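Local coordinates for protein dermonecrotic toxin (Pasteurella multocida, PDB 2EBF) that is a mitogenic toxin that induces bone resorption and is associated with atrophic rhinitis in pigs, its C-terminal region carrying a thiol protease-like catalytic triad, at residues K166-T171 and L332-D337. Residues are numbered along the deposited sequence; the frame is centred on the assembly and turned at random.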
ATOM      1  N   LYS A 166      -4.950  -0.034  14.380  1.00 32.81           N
ATOM      2  CA  LYS A 166      -4.934  -1.314  13.649  1.00 34.07           C
ATOM      3  C   LYS A 166      -4.011  -1.299  12.423  1.00 34.54           C
ATOM      4  O   LYS A 166      -3.863  -2.310  11.731  1.00 34.83           O
ATOM      5  CB  LYS A 166      -6.342  -1.689  13.214  1.00 34.27           C
ATOM      6  CG  LYS A 166      -7.297  -1.962  14.366  1.00 36.28           C
ATOM      7  CD  LYS A 166      -8.695  -2.206  13.845  1.00 40.93           C
ATOM      8  CE  LYS A 166      -8.896  -3.654  13.412  1.00 42.28           C
ATOM      9  NZ  LYS A 166     -10.158  -3.778  12.641  1.00 44.94           N
ATOM     10  N   THR A 167      -3.420  -0.151  12.128  1.00 34.02           N
ATOM     11  CA  THR A 167      -2.436  -0.064  11.045  1.00 34.05           C
ATOM     12  C   THR A 167      -1.404   0.965  11.478  1.00 33.56           C
ATOM     13  O   THR A 167      -1.680   1.764  12.373  1.00 33.67           O
ATOM     14  CB  THR A 167      -3.085   0.262   9.664  1.00 34.54           C
ATOM     15  OG1 THR A 167      -2.161  -0.044   8.609  1.00 35.32           O
ATOM     16  CG2 THR A 167      -3.486   1.740   9.548  1.00 34.55           C
ATOM     17  N   SER A 168      -0.216   0.921  10.880  1.00 32.93           N
ATOM     18  CA  SER A 168       0.874   1.820  11.234  1.00 32.72           C
ATOM     19  C   SER A 168       0.636   3.174  10.607  1.00 32.06           C
ATOM     20  O   SER A 168      -0.209   3.299   9.725  1.00 31.87           O
ATOM     21  CB  SER A 168       2.203   1.250  10.731  1.00 33.06           C
ATOM     22  OG  SER A 168       2.113   1.025   9.331  1.00 33.98           O
ATOM     23  N   GLU A 169       1.368   4.192  11.071  1.00 31.89           N
ATOM     24  CA  GLU A 169       1.260   5.543  10.537  1.00 32.20           C
ATOM     25  C   GLU A 169       1.577   5.538   9.042  1.00 31.48           C
ATOM     26  O   GLU A 169       2.701   5.229   8.639  1.00 31.66           O
ATOM     27  CB  GLU A 169       2.190   6.504  11.323  1.00 31.86           C
ATOM     28  CG  GLU A 169       2.575   7.795  10.611  1.00 33.98           C
ATOM     29  CD  GLU A 169       3.516   8.683  11.438  1.00 35.02           C
ATOM     30  OE1 GLU A 169       3.762   8.365  12.624  1.00 39.48           O
ATOM     31  OE2 GLU A 169       4.027   9.696  10.903  1.00 38.79           O
ATOM     32  N   SER A 170       0.569   5.835   8.222  1.00 30.69           N
ATOM     33  CA  SER A 170       0.722   5.746   6.770  1.00 29.80           C
ATOM     34  C   SER A 170      -0.187   6.705   6.012  1.00 28.80           C
ATOM     35  O   SER A 170       0.067   7.002   4.865  1.00 28.18           O
ATOM     36  CB  SER A 170       0.479   4.312   6.289  1.00 29.96           C
ATOM     37  OG  SER A 170      -0.793   3.849   6.702  1.00 31.05           O
ATOM     38  N   THR A 171      -1.251   7.181   6.655  1.00 28.41           N
ATOM     39  CA  THR A 171      -2.276   7.964   5.946  1.00 28.58           C
ATOM     40  C   THR A 171      -1.733   9.244   5.319  1.00 28.15           C
ATOM     41  O   THR A 171      -1.997   9.533   4.148  1.00 28.10           O
ATOM     42  CB  THR A 171      -3.495   8.267   6.861  1.00 28.62           C
ATOM     43  OG1 THR A 171      -4.039   7.036   7.351  1.00 28.66           O
ATOM     44  CG2 THR A 171      -4.593   9.014   6.107  1.00 30.02           C
ATOM     45  N   LEU A 332       6.991  -2.309   3.589  1.00 33.50           N
ATOM     46  CA  LEU A 332       8.242  -3.030   3.392  1.00 34.24           C
ATOM     47  C   LEU A 332       9.450  -2.253   3.914  1.00 33.90           C
ATOM     48  O   LEU A 332      10.454  -2.863   4.264  1.00 33.73           O
ATOM     49  CB  LEU A 332       8.425  -3.376   1.908  1.00 34.69           C
ATOM     50  CG  LEU A 332       9.646  -4.159   1.415  1.00 36.12           C
ATOM     51  CD1 LEU A 332       9.431  -5.675   1.498  1.00 39.42           C
ATOM     52  CD2 LEU A 332       9.923  -3.745  -0.020  1.00 37.44           C
ATOM     53  N   THR A 333       9.363  -0.921   3.972  1.00 34.10           N
ATOM     54  CA  THR A 333      10.485  -0.119   4.468  1.00 34.32           C
ATOM     55  C   THR A 333      10.534  -0.029   6.000  1.00 35.16           C
ATOM     56  O   THR A 333      11.570   0.359   6.577  1.00 35.80           O
ATOM     57  CB  THR A 333      10.459   1.328   3.926  1.00 34.25           C
ATOM     58  OG1 THR A 333       9.342   2.028   4.482  1.00 33.66           O
ATOM     59  CG2 THR A 333      10.386   1.356   2.399  1.00 34.22           C
ATOM     60  N   GLU A 334       9.414  -0.342   6.653  1.00 35.50           N
ATOM     61  CA  GLU A 334       9.277  -0.147   8.097  1.00 35.57           C
ATOM     62  C   GLU A 334      10.263  -0.989   8.890  1.00 36.21           C
ATOM     63  O   GLU A 334      10.345  -2.205   8.719  1.00 35.29           O
ATOM     64  CB  GLU A 334       7.849  -0.444   8.570  1.00 36.09           C
ATOM     65  CG  GLU A 334       6.873   0.667   8.274  1.00 35.38           C
ATOM     66  CD  GLU A 334       5.463   0.395   8.798  1.00 36.44           C
ATOM     67  OE1 GLU A 334       4.566   1.198   8.453  1.00 35.26           O
ATOM     68  OE2 GLU A 334       5.253  -0.596   9.549  1.00 35.72           O
ATOM     69  N   SER A 335      11.012  -0.320   9.763  1.00 36.64           N
ATOM     70  CA  SER A 335      11.991  -0.991  10.611  1.00 38.09           C
ATOM     71  C   SER A 335      12.935  -1.903   9.812  1.00 37.57           C
ATOM     72  O   SER A 335      13.315  -2.984  10.285  1.00 38.35           O
ATOM     73  CB  SER A 335      11.284  -1.778  11.731  1.00 38.61           C
ATOM     74  OG  SER A 335      10.671  -0.884  12.658  1.00 42.22           O
ATOM     75  N   PHE A 336      13.299  -1.499   8.594  1.00 36.59           N
ATOM     76  CA  PHE A 336      14.309  -2.266   7.868  1.00 35.19           C
ATOM     77  C   PHE A 336      15.602  -2.098   8.639  1.00 34.89           C
ATOM     78  O   PHE A 336      15.975  -0.980   8.980  1.00 34.36           O
ATOM     79  CB  PHE A 336      14.490  -1.815   6.412  1.00 34.65           C
ATOM     80  CG  PHE A 336      15.530  -2.617   5.669  1.00 33.24           C
ATOM     81  CD1 PHE A 336      15.197  -3.845   5.099  1.00 32.35           C
ATOM     82  CD2 PHE A 336      16.842  -2.172   5.578  1.00 32.68           C
ATOM     83  CE1 PHE A 336      16.157  -4.609   4.432  1.00 31.64           C
ATOM     84  CE2 PHE A 336      17.816  -2.922   4.910  1.00 30.29           C
ATOM     85  CZ  PHE A 336      17.472  -4.146   4.335  1.00 33.28           C
ATOM     86  N   ASP A 337      16.265  -3.211   8.943  1.00 34.65           N
ATOM     87  CA  ASP A 337      17.525  -3.165   9.671  1.00 34.33           C
ATOM     88  C   ASP A 337      18.687  -3.195   8.676  1.00 33.70           C
ATOM     89  O   ASP A 337      18.896  -4.194   7.989  1.00 32.90           O
ATOM     90  CB  ASP A 337      17.611  -4.335  10.661  1.00 34.70           C
ATOM     91  CG  ASP A 337      18.851  -4.287  11.542  1.00 35.86           C
ATOM     92  OD1 ASP A 337      19.542  -3.248  11.599  1.00 36.30           O
ATOM     93  OD2 ASP A 337      19.121  -5.299  12.215  1.00 37.59           O
TER
HETATM   94  O   HOH W   1       4.863   3.661   9.301  1.00 33.41           O
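E334 OE1 accepts two hydrogen bonds. S168 OG donates one over 2.6 Å, to the syn lone pair of the carboxylate oxygen. A water donates the second, with its oxygen also 2.6 Å from E334 OE1. The same water gives its other hydrogen bond to the carbonyl E169 O, at 2.8 Å. The carboxylate thus reaches the 166-171 loop twice, once directly and once through water. The serine methylene lies close as well, with S168 CB 3.3 Å from E334 OE1. S168 OG stands between its own backbone N and carbonyl carbon (chi1 56°), which turns it to the acid. The glutamate spans the gap with its chain extended beyond CG (chi2 -178°), so its backbone stays well back: S168 CA and E334 CA are 9.2 Å apart. The two segments bury just 81 Å² between them, at the surface, nearly all of it on S168 and E334.

The contact joins the helical N-terminal part of this C-terminal fragment to the C2 domain of the toxin. Segment 166-171 links helices 151-164 and 171-180 of the former. E334 follows the long helix 312-333 of the latter, at the second position of a type II beta turn from T333 to F336. F336 N closes that turn on T333 O at 3.2 Å. E334 also touches R515, whose NH1 is hydrogen-bonded to T333 OG1. Next to the 166-171 loop, E162 OE1 of helix 151-164 takes hydrogen bonds from S170 N and T171 OG1, which tie the loop to the preceding helix.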